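Local coordinates for spore cortex-lytic enzyme (Bacillus cereus ATCC 14579, PDB 6TCI), which is probably an N-acetylmuramyl-L-alanine amidase needed for spore cortex hydrolysis during germination, represented here by its N-terminal domain, a putative peptidoglycan-binding domain, at residues K24-Y29 with Q66-A71; R46-Q49 with G53-V56. One frame throughout, in Å; residues are numbered along the deposited sequence.

Contact 1 of 2, residues K24-Y29 with Q66-A71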
loop_
_atom_site.group_PDB
_atom_site.type_symbol
_atom_site.label_atom_id
_atom_site.label_comp_id
_atom_site.label_asym_id
_atom_site.label_seq_id
_atom_site.Cartn_x
_atom_site.Cartn_y
_atom_site.Cartn_z
ATOM N N LYS A 24 -3.452 -6.590 -2.012
ATOM C CA LYS A 24 -3.798 -7.997 -2.185
ATOM C C LYS A 24 -4.656 -8.196 -3.427
ATOM O O LYS A 24 -4.412 -9.114 -4.220
ATOM C CB LYS A 24 -4.512 -8.520 -0.941
ATOM C CG LYS A 24 -5.019 -9.949 -1.086
ATOM C CD LYS A 24 -5.578 -10.465 0.227
ATOM C CE LYS A 24 -4.478 -10.681 1.245
ATOM N NZ LYS A 24 -3.521 -11.731 0.793
ATOM N N TYR A 25 -5.655 -7.329 -3.617
ATOM C CA TYR A 25 -6.525 -7.425 -4.786
ATOM C C TYR A 25 -5.729 -7.323 -6.078
ATOM O O TYR A 25 -6.071 -7.970 -7.077
ATOM C CB TYR A 25 -7.576 -6.315 -4.713
ATOM C CG TYR A 25 -8.733 -6.476 -5.675
ATOM C CD1 TYR A 25 -9.757 -7.375 -5.415
ATOM C CD2 TYR A 25 -8.806 -5.716 -6.837
ATOM C CE1 TYR A 25 -10.815 -7.514 -6.278
ATOM C CE2 TYR A 25 -9.863 -5.857 -7.716
ATOM C CZ TYR A 25 -10.868 -6.757 -7.427
ATOM O OH TYR A 25 -11.932 -6.913 -8.288
ATOM N N ASN A 26 -4.667 -6.523 -6.072
ATOM C CA ASN A 26 -3.799 -6.345 -7.225
ATOM C C ASN A 26 -2.732 -7.428 -7.349
ATOM O O ASN A 26 -1.995 -7.434 -8.339
ATOM C CB ASN A 26 -3.147 -4.953 -7.195
ATOM C CG ASN A 26 -3.998 -3.897 -7.878
ATOM O OD1 ASN A 26 -4.198 -3.943 -9.085
ATOM N ND2 ASN A 26 -4.470 -2.922 -7.112
ATOM N N GLY A 27 -2.619 -8.332 -6.374
ATOM C CA GLY A 27 -1.684 -9.442 -6.449
ATOM C C GLY A 27 -0.306 -9.177 -5.889
ATOM O O GLY A 27 0.626 -9.931 -6.198
ATOM N N PHE A 28 -0.135 -8.130 -5.094
ATOM C CA PHE A 28 1.172 -7.805 -4.540
ATOM C C PHE A 28 1.343 -8.219 -3.087
ATOM O O PHE A 28 2.457 -8.574 -2.685
ATOM C CB PHE A 28 1.449 -6.303 -4.653
ATOM C CG PHE A 28 1.603 -5.822 -6.059
ATOM C CD1 PHE A 28 2.834 -5.881 -6.695
ATOM C CD2 PHE A 28 0.517 -5.312 -6.747
ATOM C CE1 PHE A 28 2.976 -5.439 -8.000
ATOM C CE2 PHE A 28 0.648 -4.876 -8.053
ATOM C CZ PHE A 28 1.880 -4.933 -8.677
ATOM N N TYR A 29 0.282 -8.168 -2.285
ATOM C CA TYR A 29 0.359 -8.475 -0.862
ATOM C C TYR A 29 -0.195 -9.872 -0.624
ATOM O O TYR A 29 -1.384 -10.117 -0.853
ATOM C CB TYR A 29 -0.413 -7.445 -0.039
ATOM C CG TYR A 29 -0.330 -7.684 1.448
ATOM C CD1 TYR A 29 0.833 -7.403 2.156
ATOM C CD2 TYR A 29 -1.410 -8.196 2.148
ATOM C CE1 TYR A 29 0.913 -7.627 3.515
ATOM C CE2 TYR A 29 -1.336 -8.424 3.507
ATOM C CZ TYR A 29 -0.175 -8.138 4.185
ATOM O OH TYR A 29 -0.102 -8.363 5.540
ATOM N N GLN A 66 -3.239 7.500 -4.906
ATOM C CA GLN A 66 -4.088 7.750 -6.066
ATOM C C GLN A 66 -3.898 6.675 -7.124
ATOM O O GLN A 66 -4.873 6.221 -7.740
ATOM C CB GLN A 66 -3.795 9.136 -6.638
ATOM C CG GLN A 66 -4.356 10.264 -5.784
ATOM C CD GLN A 66 -3.668 11.589 -6.033
ATOM O OE1 GLN A 66 -2.964 11.760 -7.031
ATOM N NE2 GLN A 66 -3.861 12.537 -5.118
ATOM N N MET A 67 -2.652 6.241 -7.333
ATOM C CA MET A 67 -2.393 5.176 -8.293
ATOM C C MET A 67 -3.010 3.858 -7.839
ATOM O O MET A 67 -3.545 3.104 -8.656
ATOM C CB MET A 67 -0.887 5.025 -8.499
ATOM C CG MET A 67 -0.504 4.004 -9.553
ATOM S SD MET A 67 -0.767 4.601 -11.234
ATOM C CE MET A 67 0.500 5.858 -11.344
ATOM N N LEU A 68 -2.941 3.566 -6.540
ATOM C CA LEU A 68 -3.489 2.315 -6.033
ATOM C C LEU A 68 -5.008 2.283 -6.173
ATOM O O LEU A 68 -5.585 1.245 -6.526
ATOM C CB LEU A 68 -3.039 2.109 -4.586
ATOM C CG LEU A 68 -3.390 0.756 -3.975
ATOM C CD1 LEU A 68 -2.875 -0.392 -4.847
ATOM C CD2 LEU A 68 -2.846 0.666 -2.553
ATOM N N VAL A 69 -5.670 3.419 -5.928
ATOM C CA VAL A 69 -7.110 3.512 -6.141
ATOM C C VAL A 69 -7.450 3.343 -7.620
ATOM O O VAL A 69 -8.389 2.619 -7.975
ATOM C CB VAL A 69 -7.638 4.837 -5.559
ATOM C CG1 VAL A 69 -9.068 5.052 -5.954
ATOM C CG2 VAL A 69 -7.486 4.844 -4.035
ATOM N N LYS A 70 -6.697 3.999 -8.503
ATOM C CA LYS A 70 -6.942 3.858 -9.936
ATOM C C LYS A 70 -6.727 2.420 -10.397
ATOM O O LYS A 70 -7.499 1.895 -11.208
ATOM C CB LYS A 70 -6.035 4.821 -10.705
ATOM C CG LYS A 70 -6.231 4.816 -12.219
ATOM C CD LYS A 70 -5.283 5.804 -12.896
ATOM C CE LYS A 70 -5.451 5.801 -14.405
ATOM N N ALA A 71 -5.702 1.753 -9.863
ATOM C CA ALA A 71 -5.377 0.391 -10.268
ATOM C C ALA A 71 -6.379 -0.642 -9.761
ATOM O O ALA A 71 -6.427 -1.749 -10.308
ATOM C CB ALA A 71 -3.985 0.017 -9.765
#
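N26 reaches from the end of helix 14-25 to L68 and A71 in the last turn of helix 62-71, and no hydrogen bond joins the two segments. Its CB, already directed toward helix 62-71, also lies at the edge of the F28 ring and in its plane, 3.7 Å from F28 CD2. CG, turned by a chi1 of -88°, carries the amide out toward helix 62-71, 4.1 Å from A71 O. OD1 comes within 3.4 Å of A71 O, a meeting of two acceptors and therefore not a bond. ND2 lies 3.8 Å from L68 CD1 as the two side chains slide past each other in opposite directions, and it also makes a weak hydrogen bond to R22 O. A71 CB is 4.0 Å from both N26 OD1 and N26 ND2, displaced from the amide plane to the same side as L68 CD1.

Just after N26 the chain turns in a Schellman motif: G27 takes a positive phi of 90°, and its N bonds back to K24 O at 2.9 Å. K24, in the last helical turn, sends NZ forward across the turn to Y29 O at 3.1 Å and also to G31 O. In this putative peptidoglycan-binding domain the contact thus joins the C-terminal ends of helices 14-25 and 62-71. L68 leans on L19 and R22 of helix 14-25 and on F48 of helix 39-51, while A71 packs on F52 just beyond that helix.

Contact 2 of 2, residues R46-Q49 with G53-V56; sequences RNFQ and GLPV
A Schellman motif ends helix 39-51: G53, with positive phi, is its C-prime residue, and L54 N closes the turn on Q49 O at 2.9 Å, with an N-H...O angle of 147°. The chain then folds back along the helix, so that L54 and V56 pack on its last turns. L54 crosses Q49 at about a right angle, its CB 4.0 Å from Q49 CB, and L54 CD1 reaches the F48 ring at CE2, 4.0 Å away. Q49 runs extended beyond CG alongside the returning loop, and its amide carbon CD comes 3.3 Å from P55 O. The amide is held by what follows: OE1 accepts from the backbone N of D57 and of G58, and NE2 donates to T64 OG1 of helix 62-71. Buried Q49 thus joins its own helix to the loop through OE1 and to helix 62-71 through NE2.

At the outer end V56 crosses R46. A chi1 of -179° turns V56 CG1 to R46 CB, 3.7 Å away; the arginine chain bends at chi3 (58°) and brings its guanidinium round the same methyl, which rests over one face, 3.6 Å above the plane and offset toward the rim.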
loop_
_atom_site.group_PDB
_atom_site.type_symbol
_atom_site.label_atom_id
_atom_site.label_comp_id
_atom_site.label_asym_id
_atom_site.label_seq_id
_atom_site.Cartn_x
_atom_site.Cartn_y
_atom_site.Cartn_z
ATOM N N ARG A 46 6.463 -1.618 -2.401
ATOM C CA ARG A 46 7.557 -1.295 -3.312
ATOM C C ARG A 46 7.389 -1.988 -4.663
ATOM O O ARG A 46 7.668 -1.391 -5.708
ATOM C CB ARG A 46 8.898 -1.629 -2.662
ATOM C CG ARG A 46 9.229 -0.701 -1.517
ATOM C CD ARG A 46 10.473 -1.165 -0.798
ATOM N NE ARG A 46 11.602 -1.244 -1.717
ATOM C CZ ARG A 46 12.507 -0.281 -1.874
ATOM N NH1 ARG A 46 12.445 0.831 -1.148
ATOM N NH2 ARG A 46 13.470 -0.428 -2.763
ATOM N N ASN A 47 6.933 -3.244 -4.664
ATOM C CA ASN A 47 6.713 -3.933 -5.936
ATOM C C ASN A 47 5.586 -3.280 -6.724
ATOM O O ASN A 47 5.648 -3.200 -7.958
ATOM C CB ASN A 47 6.411 -5.406 -5.679
ATOM C CG ASN A 47 7.639 -6.175 -5.270
ATOM O OD1 ASN A 47 8.756 -5.819 -5.649
ATOM N ND2 ASN A 47 7.449 -7.225 -4.482
ATOM N N PHE A 48 4.544 -2.813 -6.028
ATOM C CA PHE A 48 3.484 -2.069 -6.697
ATOM C C PHE A 48 4.028 -0.784 -7.307
ATOM O O PHE A 48 3.732 -0.458 -8.463
ATOM C CB PHE A 48 2.361 -1.749 -5.708
ATOM C CG PHE A 48 1.346 -0.801 -6.260
ATOM C CD1 PHE A 48 0.320 -1.271 -7.062
ATOM C CD2 PHE A 48 1.430 0.557 -6.018
ATOM C CE1 PHE A 48 -0.607 -0.414 -7.605
ATOM C CE2 PHE A 48 0.493 1.426 -6.559
ATOM C CZ PHE A 48 -0.522 0.932 -7.358
ATOM N N GLN A 49 4.819 -0.032 -6.531
ATOM C CA GLN A 49 5.385 1.208 -7.053
ATOM C C GLN A 49 6.224 0.954 -8.299
ATOM O O GLN A 49 6.107 1.688 -9.288
ATOM C CB GLN A 49 6.191 1.923 -5.967
ATOM C CG GLN A 49 5.302 2.500 -4.872
ATOM C CD GLN A 49 6.103 3.051 -3.712
ATOM O OE1 GLN A 49 7.109 2.469 -3.309
ATOM N NE2 GLN A 49 5.661 4.179 -3.170
ATOM N N GLY A 53 5.296 2.399 -12.154
ATOM C CA GLY A 53 6.120 3.516 -12.580
ATOM C C GLY A 53 6.254 4.641 -11.583
ATOM O O GLY A 53 6.587 5.766 -11.978
ATOM N N LEU A 54 6.004 4.377 -10.302
ATOM C CA LEU A 54 6.180 5.348 -9.238
ATOM C C LEU A 54 7.577 5.225 -8.648
ATOM O O LEU A 54 8.202 4.161 -8.723
ATOM C CB LEU A 54 5.165 5.082 -8.129
ATOM C CG LEU A 54 3.702 5.235 -8.530
ATOM C CD1 LEU A 54 2.819 4.500 -7.545
ATOM C CD2 LEU A 54 3.312 6.698 -8.618
ATOM N N PRO A 55 8.093 6.299 -8.052
ATOM C CA PRO A 55 9.316 6.178 -7.252
ATOM C C PRO A 55 9.145 5.080 -6.215
ATOM O O PRO A 55 8.120 5.002 -5.537
ATOM C CB PRO A 55 9.442 7.555 -6.591
ATOM C CG PRO A 55 8.709 8.478 -7.508
ATOM C CD PRO A 55 7.574 7.677 -8.076
ATOM N N VAL A 56 10.151 4.217 -6.114
ATOM C CA VAL A 56 10.084 3.029 -5.271
ATOM C C VAL A 56 10.698 3.370 -3.920
ATOM O O VAL A 56 11.917 3.536 -3.801
ATOM C CB VAL A 56 10.797 1.840 -5.927
ATOM C CG1 VAL A 56 10.689 0.605 -5.040
ATOM C CG2 VAL A 56 10.226 1.579 -7.316
#

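Overall arrangement
Helices 39-51 and 62-71 link the two contacts, whose centres lie about 11 Å apart. Contact 1 joins helix ends distant in sequence over a small patch in which a polar amide lies against two methyls and a backbone carbonyl without hydrogen bonds, with L68 buried; contact 2 is a larger local closure, 351 Å² against 116 Å², between a helix and its following loop. They touch at F48, whose CZ lies 3.5 Å from L68 CA, and at N47, whose O is 3.5 Å from F28 CE1. Each has a Schellman turn, centred on G27 in contact 1 but closed across the two segments in contact 2. F48 and Q49 are buried in contact 2, P55 exposed.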